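PDB 3EZS: aminotransferase AspB from Helicobacter pylori 26695, which probably transfers amino groups between substrates with the help of pyridoxal 5'-phosphate. Local coordinates for residues L152-P163 and H186-S197; S162-T170 and Y306-L314. All coordinates share one frame; numbering follows the deposited sequence. Where two conformers were deposited one is given.

Contact 1 (152-163 with 186-197) and contact 2 (162-170 with 306-314) are both buried, their centres about 17 Å apart, and they have Ser162 and Pro163 in common. Contact 1 joins two parallel strands of the large central sheet, so main-chain hydrogen bonds and aliphatic packing dominate, and asparagine side chains join in toward the C-terminal side. The chain that follows Leu160 leads into contact 2: the loop before helix 173-186 packs on a tyrosine-rich segment leading into the small antiparallel sheet, mostly through CH-pi and van der Waals contacts with a bridging water. Tyr196 of contact 1 and Tyr311 of contact 2 connect the two, their OH atoms 2.5 Å apart in a probable hydrogen bond.

Contact 1: L152-P163 and H186-S197; sequences LQEVDLVILNSP and HDFILINDECYS. With EDO (1,2-ethanediol), chain F; EDO (1,2-ethanediol), chain D.
Asn192 and Ser162 grip each other twice toward the C-terminal side of the strand pair: Asn192 OD1 takes the N-H of Ser162 on an in-plane lone pair (Ser162 N to Asn192 OD1 2.9 Å), and Asn192 ND2 gives a proton to Ser162 O. The second ND2 proton goes to Glu194 OE2; three bonds thus fix the rotation of the Asn192 amide, though both acceptors of ND2 lie somewhat out of its plane. The Glu194 carboxylate is itself held, OE1 by Ser207 OG and OE2 by Leu208 N. Asn161 ND2 reaches across to Asp193 O at 2.9 Å, the acceptor lying in the amide plane. Asp193 OD1 accepts from Cys195 N in an Asx turn, while its OD2 meets Tyr121; an aspartate here typically pairs with the cofactor's pyridine nitrogen in this family, as Asp193 probably does.

N-terminal to these bonds, strands 157-160 and 189-193 run parallel, joined by backbone bonds. On one face, Leu157 CD1 is pressed tightly on Ile189 CG2 and also reaches Ile191 CD1; on the other, Val158 and Leu190 lie side by side. Phe188 CG sits between its N and carbonyl carbon (chi1 59°), turning the ring beneath Val155 CG1, 4.1 Å from the ring centroid. Leu152 CB lies over a face of the His186 ring.

In what is probably the large-domain sheet of a fold type I PLP enzyme, the pair forms a right-handed beta-alpha-beta crossover: Trp179 of helix 173-186 covers Val158, Leu160 and Leu190, helix 92-102 packs on the Leu157 and Ile191 face, and strands 110-115 and 223-228 flank the two.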
loop_
_atom_site.group_PDB
_atom_site.type_symbol
_atom_site.label_atom_id
_atom_site.label_comp_id
_atom_site.label_asym_id
_atom_site.label_seq_id
_atom_site.Cartn_x
_atom_site.Cartn_y
_atom_site.Cartn_z
ATOM N N LEU A 152 12.884 -28.904 8.712
ATOM C CA LEU A 152 12.409 -28.989 7.319
ATOM C C LEU A 152 10.972 -29.533 7.221
ATOM O O LEU A 152 10.199 -29.096 6.363
ATOM C CB LEU A 152 13.371 -29.824 6.453
ATOM C CG LEU A 152 14.698 -29.142 6.103
ATOM C CD1 LEU A 152 15.749 -30.134 5.677
ATOM C CD2 LEU A 152 14.500 -28.029 5.029
ATOM N N GLN A 153 10.625 -30.469 8.105
ATOM C CA GLN A 153 9.285 -31.062 8.147
ATOM C C GLN A 153 8.237 -30.179 8.849
ATOM O O GLN A 153 7.031 -30.377 8.645
ATOM C CB GLN A 153 9.334 -32.416 8.858
ATOM C CG GLN A 153 10.187 -33.467 8.162
ATOM C CD GLN A 153 10.308 -34.757 8.976
ATOM O OE1 GLN A 153 9.581 -34.963 9.955
ATOM N NE2 GLN A 153 11.232 -35.629 8.573
ATOM N N GLU A 154 8.696 -29.229 9.672
ATOM C CA GLU A 154 7.802 -28.333 10.419
ATOM C C GLU A 154 7.504 -27.005 9.734
ATOM O O GLU A 154 6.411 -26.460 9.898
ATOM C CB GLU A 154 8.368 -28.047 11.809
ATOM N N VAL A 155 8.458 -26.504 8.951
ATOM C CA VAL A 155 8.353 -25.188 8.342
ATOM C C VAL A 155 7.304 -25.148 7.222
ATOM O O VAL A 155 7.071 -26.134 6.531
ATOM C CB VAL A 155 9.754 -24.689 7.843
ATOM C CG1 VAL A 155 10.194 -25.466 6.607
ATOM C CG2 VAL A 155 9.735 -23.197 7.561
ATOM N N ASP A 156 6.671 -23.989 7.086
ATOM C CA ASP A 156 5.631 -23.728 6.088
ATOM C C ASP A 156 6.074 -22.756 4.993
ATOM O O ASP A 156 5.587 -22.811 3.871
ATOM C CB ASP A 156 4.413 -23.115 6.796
ATOM C CG ASP A 156 3.823 -24.037 7.850
ATOM O OD1 ASP A 156 3.587 -25.215 7.525
ATOM O OD2 ASP A 156 3.568 -23.586 8.993
ATOM N N LEU A 157 6.971 -21.850 5.342
ATOM C CA LEU A 157 7.430 -20.821 4.443
ATOM C C LEU A 157 8.871 -20.528 4.803
ATOM O O LEU A 157 9.190 -20.371 5.976
ATOM C CB LEU A 157 6.572 -19.557 4.608
ATOM C CG LEU A 157 7.010 -18.290 3.853
ATOM C CD1 LEU A 157 6.808 -18.502 2.372
ATOM C CD2 LEU A 157 6.253 -17.066 4.299
ATOM N N VAL A 158 9.741 -20.502 3.798
ATOM C CA VAL A 158 11.147 -20.162 3.991
ATOM C C VAL A 158 11.459 -18.937 3.126
ATOM O O VAL A 158 11.145 -18.909 1.923
ATOM C CB VAL A 158 12.110 -21.297 3.611
ATOM C CG1 VAL A 158 13.576 -20.813 3.760
ATOM C CG2 VAL A 158 11.840 -22.532 4.455
ATOM N N ILE A 159 12.054 -17.932 3.758
ATOM C CA ILE A 159 12.455 -16.699 3.084
ATOM C C ILE A 159 13.967 -16.617 3.058
ATOM O O ILE A 159 14.607 -16.605 4.105
ATOM C CB ILE A 159 11.954 -15.442 3.819
ATOM C CG1 ILE A 159 10.432 -15.456 3.968
ATOM C CG2 ILE A 159 12.383 -14.178 3.070
ATOM C CD1 ILE A 159 9.893 -14.337 4.832
ATOM N N LEU A 160 14.537 -16.613 1.856
ATOM C CA LEU A 160 15.963 -16.417 1.667
ATOM C C LEU A 160 16.137 -14.986 1.161
ATOM O O LEU A 160 15.169 -14.353 0.693
ATOM C CB LEU A 160 16.536 -17.402 0.649
ATOM C CG LEU A 160 16.341 -18.902 0.924
ATOM C CD1 LEU A 160 16.760 -19.708 -0.312
ATOM C CD2 LEU A 160 17.087 -19.364 2.188
ATOM N N ASN A 161 17.364 -14.483 1.269
ATOM C CA ASN A 161 17.706 -13.151 0.797
ATOM C C ASN A 161 19.092 -13.257 0.168
ATOM O O ASN A 161 20.104 -13.147 0.869
ATOM C CB ASN A 161 17.690 -12.165 1.961
ATOM C CG ASN A 161 18.030 -10.735 1.552
ATOM O OD1 ASN A 161 18.566 -9.962 2.363
ATOM N ND2 ASN A 161 17.702 -10.367 0.315
ATOM N N SER A 162 19.129 -13.463 -1.152
ATOM C CA SER A 162 20.381 -13.661 -1.874
ATOM C C SER A 162 20.428 -12.880 -3.191
ATOM O O SER A 162 19.646 -13.173 -4.097
ATOM C CB SER A 162 20.543 -15.143 -2.161
ATOM O OG SER A 162 21.746 -15.411 -2.820
ATOM N N PRO A 163 21.368 -11.908 -3.326
ATOM C CA PRO A 163 22.379 -11.462 -2.344
ATOM C C PRO A 163 21.772 -10.942 -1.048
ATOM O O PRO A 163 20.664 -10.375 -1.041
ATOM C CB PRO A 163 23.144 -10.361 -3.093
ATOM C CG PRO A 163 22.899 -10.655 -4.550
ATOM C CD PRO A 163 21.515 -11.202 -4.611
ATOM N N HIS A 186 9.427 -31.495 0.933
ATOM C CA HIS A 186 8.697 -31.293 2.178
ATOM C C HIS A 186 7.402 -30.497 2.008
ATOM O O HIS A 186 6.642 -30.344 2.957
ATOM C CB HIS A 186 9.604 -30.622 3.201
ATOM C CG HIS A 186 10.798 -31.448 3.574
ATOM N ND1 HIS A 186 10.737 -32.469 4.497
ATOM C CD2 HIS A 186 12.085 -31.401 3.152
ATOM C CE1 HIS A 186 11.932 -33.016 4.624
ATOM N NE2 HIS A 186 12.770 -32.382 3.825
ATOM N N ASP A 187 7.156 -30.011 0.797
ATOM C CA ASP A 187 5.975 -29.200 0.493
ATOM C C ASP A 187 5.848 -27.933 1.366
ATOM O O ASP A 187 4.873 -27.768 2.110
ATOM C CB ASP A 187 4.688 -30.050 0.544
ATOM C CG ASP A 187 3.500 -29.372 -0.161
ATOM O OD1 ASP A 187 3.719 -28.450 -0.979
ATOM O OD2 ASP A 187 2.344 -29.777 0.088
ATOM N N PHE A 188 6.867 -27.072 1.314
ATOM C CA PHE A 188 6.784 -25.738 1.934
ATOM C C PHE A 188 6.993 -24.678 0.843
ATOM O O PHE A 188 7.480 -24.986 -0.248
ATOM C CB PHE A 188 7.730 -25.530 3.128
ATOM C CG PHE A 188 9.177 -25.721 2.820
ATOM C CD1 PHE A 188 9.917 -24.711 2.229
ATOM C CD2 PHE A 188 9.824 -26.906 3.182
ATOM C CE1 PHE A 188 11.269 -24.882 1.960
ATOM C CE2 PHE A 188 11.189 -27.092 2.920
ATOM C CZ PHE A 188 11.914 -26.072 2.317
ATOM N N ILE A 189 6.571 -23.450 1.136
ATOM C CA ILE A 189 6.696 -22.331 0.224
ATOM C C ILE A 189 8.074 -21.697 0.417
ATOM O O ILE A 189 8.495 -21.458 1.541
ATOM C CB ILE A 189 5.578 -21.278 0.443
ATOM C CG1 ILE A 189 4.194 -21.918 0.290
ATOM C CG2 ILE A 189 5.776 -20.063 -0.507
ATOM C CD1 ILE A 189 4.008 -22.711 -0.981
ATOM N N LEU A 190 8.759 -21.435 -0.696
ATOM C CA LEU A 190 10.106 -20.887 -0.696
ATOM C C LEU A 190 10.173 -19.580 -1.477
ATOM O O LEU A 190 9.819 -19.549 -2.641
ATOM C CB LEU A 190 11.058 -21.890 -1.357
ATOM C CG LEU A 190 12.549 -21.511 -1.458
ATOM C CD1 LEU A 190 13.216 -21.411 -0.076
ATOM C CD2 LEU A 190 13.262 -22.522 -2.345
ATOM N N ILE A 191 10.659 -18.521 -0.837
ATOM C CA ILE A 191 10.783 -17.203 -1.463
ATOM C C ILE A 191 12.219 -16.698 -1.382
ATOM O O ILE A 191 12.889 -16.914 -0.385
ATOM C CB ILE A 191 9.936 -16.143 -0.688
ATOM C CG1 ILE A 191 8.441 -16.440 -0.780
ATOM C CG2 ILE A 191 10.212 -14.726 -1.194
ATOM C CD1 ILE A 191 7.621 -15.544 0.180
ATOM N N ASN A 192 12.691 -16.027 -2.427
ATOM C CA ASN A 192 13.953 -15.327 -2.339
ATOM C C ASN A 192 13.697 -13.826 -2.545
ATOM O O ASN A 192 13.068 -13.413 -3.522
ATOM C CB ASN A 192 14.984 -15.841 -3.343
ATOM C CG ASN A 192 16.388 -15.243 -3.116
ATOM O OD1 ASN A 192 16.749 -14.869 -2.003
ATOM N ND2 ASN A 192 17.180 -15.173 -4.181
ATOM N N ASP A 193 14.125 -13.033 -1.571
ATOM C CA ASP A 193 14.110 -11.582 -1.654
ATOM C C ASP A 193 15.308 -11.272 -2.548
ATOM O O ASP A 193 16.458 -11.309 -2.098
ATOM C CB ASP A 193 14.275 -11.003 -0.257
ATOM C CG ASP A 193 14.463 -9.497 -0.240
ATOM O OD1 ASP A 193 14.648 -8.876 -1.300
ATOM O OD2 ASP A 193 14.446 -8.944 0.876
ATOM N N GLU A 194 15.036 -11.001 -3.825
ATOM C CA GLU A 194 16.087 -10.757 -4.816
ATOM C C GLU A 194 16.321 -9.280 -5.130
ATOM O O GLU A 194 16.704 -8.927 -6.253
ATOM C CB GLU A 194 15.773 -11.549 -6.098
ATOM C CG GLU A 194 15.801 -13.014 -5.848
ATOM C CD GLU A 194 15.721 -13.898 -7.077
ATOM O OE1 GLU A 194 15.303 -13.474 -8.183
ATOM O OE2 GLU A 194 16.099 -15.062 -6.901
ATOM N N CYS A 195 16.129 -8.434 -4.124
ATOM C CA CYS A 195 16.284 -6.991 -4.335
ATOM C C CYS A 195 17.723 -6.503 -4.586
ATOM O O CYS A 195 17.908 -5.374 -5.064
ATOM C CB CYS A 195 15.573 -6.216 -3.231
ATOM S SG CYS A 195 13.799 -6.541 -3.297
ATOM N N TYR A 196 18.733 -7.344 -4.344
ATOM C CA TYR A 196 20.130 -6.986 -4.642
ATOM C C TYR A 196 20.672 -7.697 -5.879
ATOM O O TYR A 196 21.867 -7.654 -6.142
ATOM C CB TYR A 196 21.029 -7.253 -3.413
ATOM C CG TYR A 196 20.673 -6.331 -2.270
ATOM C CD1 TYR A 196 21.184 -5.048 -2.209
ATOM C CD2 TYR A 196 19.778 -6.723 -1.292
ATOM C CE1 TYR A 196 20.838 -4.184 -1.186
ATOM C CE2 TYR A 196 19.416 -5.867 -0.267
ATOM C CZ TYR A 196 19.948 -4.592 -0.220
ATOM O OH TYR A 196 19.605 -3.733 0.800
ATOM N N SER A 197 19.798 -8.292 -6.685
ATOM C CA SER A 197 20.268 -9.064 -7.830
ATOM C C SER A 197 20.947 -8.224 -8.915
ATOM O O SER A 197 21.669 -8.768 -9.731
ATOM C CB SER A 197 19.128 -9.923 -8.398
ATOM O OG SER A 197 18.037 -9.110 -8.778
HETATM C C1 EDO F . 16.948 -5.144 2.195
HETATM O O1 EDO F . 16.353 -4.320 1.177
HETATM C C2 EDO F . 16.345 -6.558 2.112
HETATM O O2 EDO F . 17.060 -7.482 1.295
HETATM C C1 EDO D . 22.419 -16.042 2.066
HETATM O O1 EDO D . 22.223 -15.733 0.676
HETATM C C2 EDO D . 21.102 -16.536 2.646
HETATM O O2 EDO D . 20.039 -15.683 2.265
HETATM O O HOH W 1 3.339 -26.472 4.856
HETATM O O HOH W 2 18.683 -9.819 -2.840
#

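Contact 2: S162-T170 and Y306-L314; sequences SPNNPTGRT and YPYSFYVYL. With EDO (1,2-ethanediol), chain D.
Thr167 CG2 stands over the centre of the Tyr313 ring, 3.9 Å from the centroid and 7° off its normal, while Pro166 CG lies alongside at Tyr313 CE1. The Thr170 and Tyr308 side chains cross at about a right angle: Thr170 CB is over one face of the ring, and Thr170 OG1, hydrogen-bonded to Gly168 O, comes 3.2 Å from Tyr308 CG. Pro163 CB touches Tyr308 CB. Asn165 lays its amide over a face of Tyr311, the planes 20° apart and Asn165 OD1 3.7 Å from Tyr311 CE2. Tyr306 turns its ring edge to Thr167 O, and a water bridges Thr167 O and Tyr306 N.

Cis peptide bonds precede Pro163 and Pro166 in the loop, whose SPNNPTG sequence is familiar from class I/II aminotransferases. Asn164 OD1 accepts from Thr167 N and Thr167 OG1, which reach it from opposite faces of its plane, and Thr167 OG1, set between the backbone N and the carbonyl carbon (chi1 67°), accepts in turn from Arg169 N in an ST turn. Across the contact, Ser309 OG accepts from Tyr311 N in a second ST turn.

Further out, Arg351 of strand 349-353 binds Asn165 OD1; Arg169 NE bonds to Asp142 O, and Arg169 NH2 forms a salt bridge with Glu175 of helix 173-186. Strand 311-315 is an outer strand, within this chain, of the small antiparallel sheet, next to strand 349-353, whose Tyr349 stacks on Tyr313.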
loop_
_atom_site.group_PDB
_atom_site.type_symbol
_atom_site.label_atom_id
_atom_site.label_comp_id
_atom_site.label_asym_id
_atom_site.label_seq_id
_atom_site.Cartn_x
_atom_site.Cartn_y
_atom_site.Cartn_z
ATOM N N SER A 162 19.129 -13.463 -1.152
ATOM C CA SER A 162 20.381 -13.661 -1.874
ATOM C C SER A 162 20.428 -12.880 -3.191
ATOM O O SER A 162 19.646 -13.173 -4.097
ATOM C CB SER A 162 20.543 -15.143 -2.161
ATOM O OG SER A 162 21.746 -15.411 -2.820
ATOM N N PRO A 163 21.368 -11.908 -3.326
ATOM C CA PRO A 163 22.379 -11.462 -2.344
ATOM C C PRO A 163 21.772 -10.942 -1.048
ATOM O O PRO A 163 20.664 -10.375 -1.041
ATOM C CB PRO A 163 23.144 -10.361 -3.093
ATOM C CG PRO A 163 22.899 -10.655 -4.550
ATOM C CD PRO A 163 21.515 -11.202 -4.611
ATOM N N ASN A 164 22.510 -11.152 0.037
ATOM C CA ASN A 164 22.046 -10.862 1.377
ATOM C C ASN A 164 22.385 -9.494 1.971
ATOM O O ASN A 164 23.522 -9.000 1.859
ATOM C CB ASN A 164 22.629 -11.939 2.310
ATOM C CG ASN A 164 22.123 -11.828 3.754
ATOM O OD1 ASN A 164 22.876 -11.464 4.648
ATOM N ND2 ASN A 164 20.841 -12.108 3.967
ATOM N N ASN A 165 21.374 -8.908 2.609
ATOM C CA ASN A 165 21.534 -7.747 3.472
ATOM C C ASN A 165 21.472 -8.395 4.864
ATOM O O ASN A 165 20.458 -8.989 5.207
ATOM C CB ASN A 165 20.393 -6.742 3.300
ATOM C CG ASN A 165 20.421 -5.622 4.336
ATOM O OD1 ASN A 165 21.359 -5.491 5.128
ATOM N ND2 ASN A 165 19.375 -4.815 4.340
ATOM N N PRO A 166 22.510 -8.225 5.702
ATOM C CA PRO A 166 23.738 -7.426 5.628
ATOM C C PRO A 166 25.090 -8.077 5.253
ATOM O O PRO A 166 26.104 -7.359 5.208
ATOM C CB PRO A 166 23.861 -6.977 7.079
ATOM C CG PRO A 166 23.507 -8.214 7.818
ATOM C CD PRO A 166 22.443 -8.927 6.998
ATOM N N THR A 167 25.133 -9.382 5.012
ATOM C CA THR A 167 26.418 -10.066 4.812
ATOM C C THR A 167 26.959 -10.080 3.391
ATOM O O THR A 167 28.142 -10.343 3.185
ATOM C CB THR A 167 26.326 -11.542 5.246
ATOM O OG1 THR A 167 25.453 -12.244 4.360
ATOM C CG2 THR A 167 25.850 -11.703 6.713
ATOM N N GLY A 168 26.090 -9.849 2.406
ATOM C CA GLY A 168 26.475 -9.953 1.012
ATOM C C GLY A 168 26.493 -11.388 0.491
ATOM O O GLY A 168 26.659 -11.604 -0.714
ATOM N N ARG A 169 26.331 -12.375 1.377
ATOM C CA ARG A 169 26.358 -13.780 0.983
ATOM C C ARG A 169 25.341 -14.066 -0.098
ATOM O O ARG A 169 24.162 -13.723 0.048
ATOM C CB ARG A 169 26.079 -14.683 2.179
ATOM C CG ARG A 169 26.059 -16.199 1.863
ATOM C CD ARG A 169 27.425 -16.744 1.442
ATOM N NE ARG A 169 27.483 -18.208 1.609
ATOM C CZ ARG A 169 27.102 -19.117 0.712
ATOM N NH1 ARG A 169 26.605 -18.772 -0.461
ATOM N NH2 ARG A 169 27.203 -20.401 1.009
ATOM N N THR A 170 25.819 -14.706 -1.168
ATOM C CA THR A 170 25.011 -15.024 -2.338
ATOM C C THR A 170 25.059 -16.533 -2.593
ATOM O O THR A 170 26.124 -17.126 -2.690
ATOM C CB THR A 170 25.491 -14.200 -3.576
ATOM O OG1 THR A 170 25.235 -12.818 -3.325
ATOM C CG2 THR A 170 24.764 -14.580 -4.871
ATOM N N TYR A 306 32.120 -10.307 -0.205
ATOM C CA TYR A 306 31.525 -10.987 -1.355
ATOM C C TYR A 306 31.264 -9.968 -2.462
ATOM O O TYR A 306 30.902 -8.830 -2.171
ATOM C CB TYR A 306 30.216 -11.683 -0.967
ATOM C CG TYR A 306 30.388 -12.842 0.014
ATOM C CD1 TYR A 306 31.076 -14.001 -0.351
ATOM C CD2 TYR A 306 29.823 -12.789 1.288
ATOM C CE1 TYR A 306 31.219 -15.053 0.544
ATOM C CE2 TYR A 306 29.952 -13.831 2.179
ATOM C CZ TYR A 306 30.647 -14.952 1.808
ATOM O OH TYR A 306 30.761 -15.961 2.709
ATOM N N PRO A 307 31.427 -10.357 -3.738
ATOM C CA PRO A 307 31.207 -9.415 -4.853
ATOM C C PRO A 307 29.729 -9.167 -5.246
ATOM O O PRO A 307 29.398 -9.107 -6.436
ATOM C CB PRO A 307 32.003 -10.057 -5.999
ATOM C CG PRO A 307 31.896 -11.534 -5.735
ATOM C CD PRO A 307 31.819 -11.698 -4.219
ATOM N N TYR A 308 28.869 -8.979 -4.243
ATOM C CA TYR A 308 27.440 -8.786 -4.431
ATOM C C TYR A 308 26.971 -7.855 -3.303
ATOM O O TYR A 308 27.580 -7.815 -2.216
ATOM C CB TYR A 308 26.656 -10.131 -4.365
ATOM C CG TYR A 308 27.195 -11.232 -5.245
ATOM C CD1 TYR A 308 26.747 -11.387 -6.554
ATOM C CD2 TYR A 308 28.155 -12.132 -4.767
ATOM C CE1 TYR A 308 27.262 -12.393 -7.386
ATOM C CE2 TYR A 308 28.666 -13.171 -5.587
ATOM C CZ TYR A 308 28.213 -13.286 -6.893
ATOM O OH TYR A 308 28.704 -14.278 -7.718
ATOM N N SER A 309 25.864 -7.157 -3.568
ATOM C CA SER A 309 25.257 -6.163 -2.672
ATOM C C SER A 309 26.218 -4.974 -2.635
ATOM O O SER A 309 27.213 -4.982 -3.331
ATOM C CB SER A 309 24.982 -6.708 -1.250
ATOM O OG SER A 309 26.089 -6.524 -0.352
ATOM N N PHE A 310 25.892 -3.950 -1.858
ATOM C CA PHE A 310 26.801 -2.832 -1.661
ATOM C C PHE A 310 27.239 -2.700 -0.181
ATOM O O PHE A 310 27.652 -1.617 0.272
ATOM C CB PHE A 310 26.238 -1.520 -2.243
ATOM C CG PHE A 310 24.837 -1.145 -1.795
ATOM C CD1 PHE A 310 24.489 -1.057 -0.461
ATOM C CD2 PHE A 310 23.898 -0.746 -2.739
ATOM C CE1 PHE A 310 23.219 -0.659 -0.079
ATOM C CE2 PHE A 310 22.629 -0.340 -2.355
ATOM C CZ PHE A 310 22.297 -0.300 -1.023
ATOM N N TYR A 311 27.180 -3.814 0.559
ATOM C CA TYR A 311 27.571 -3.833 1.964
ATOM C C TYR A 311 28.955 -4.431 2.221
ATOM O O TYR A 311 29.498 -5.169 1.386
ATOM C CB TYR A 311 26.562 -4.614 2.818
ATOM C CG TYR A 311 25.155 -4.091 2.714
ATOM C CD1 TYR A 311 24.816 -2.852 3.242
ATOM C CD2 TYR A 311 24.166 -4.821 2.065
ATOM C CE1 TYR A 311 23.524 -2.354 3.120
ATOM C CE2 TYR A 311 22.876 -4.332 1.945
ATOM C CZ TYR A 311 22.569 -3.089 2.462
ATOM O OH TYR A 311 21.284 -2.591 2.339
ATOM N N VAL A 312 29.507 -4.062 3.377
ATOM C CA VAL A 312 30.706 -4.667 3.939
ATOM C C VAL A 312 30.279 -5.092 5.344
ATOM O O VAL A 312 29.794 -4.259 6.111
ATOM C CB VAL A 312 31.884 -3.704 4.042
ATOM C CG1 VAL A 312 33.090 -4.403 4.695
ATOM C CG2 VAL A 312 32.243 -3.134 2.649
ATOM N N TYR A 313 30.404 -6.389 5.645
ATOM C CA TYR A 313 30.073 -6.966 6.958
ATOM C C TYR A 313 31.433 -7.063 7.649
ATOM O O TYR A 313 32.136 -8.068 7.522
ATOM C CB TYR A 313 29.386 -8.331 6.750
ATOM C CG TYR A 313 28.672 -8.900 7.951
ATOM C CD1 TYR A 313 27.569 -8.247 8.514
ATOM C CD2 TYR A 313 29.056 -10.109 8.498
ATOM C CE1 TYR A 313 26.901 -8.780 9.616
ATOM C CE2 TYR A 313 28.387 -10.652 9.598
ATOM C CZ TYR A 313 27.315 -9.988 10.150
ATOM O OH TYR A 313 26.669 -10.554 11.243
ATOM N N LEU A 314 31.806 -5.985 8.342
ATOM C CA LEU A 314 33.159 -5.804 8.886
ATOM C C LEU A 314 33.412 -6.379 10.288
ATOM O O LEU A 314 32.796 -5.924 11.248
ATOM C CB LEU A 314 33.488 -4.307 8.882
ATOM C CG LEU A 314 34.942 -3.850 9.052
ATOM C CD1 LEU A 314 35.777 -4.209 7.823
ATOM C CD2 LEU A 314 34.968 -2.335 9.305
HETATM C C1 EDO D . 22.419 -16.042 2.066
HETATM O O1 EDO D . 22.223 -15.733 0.676
HETATM C C2 EDO D . 21.102 -16.536 2.646
HETATM O O2 EDO D . 20.039 -15.683 2.265
HETATM O O HOH W 3 30.340 -9.259 2.007
#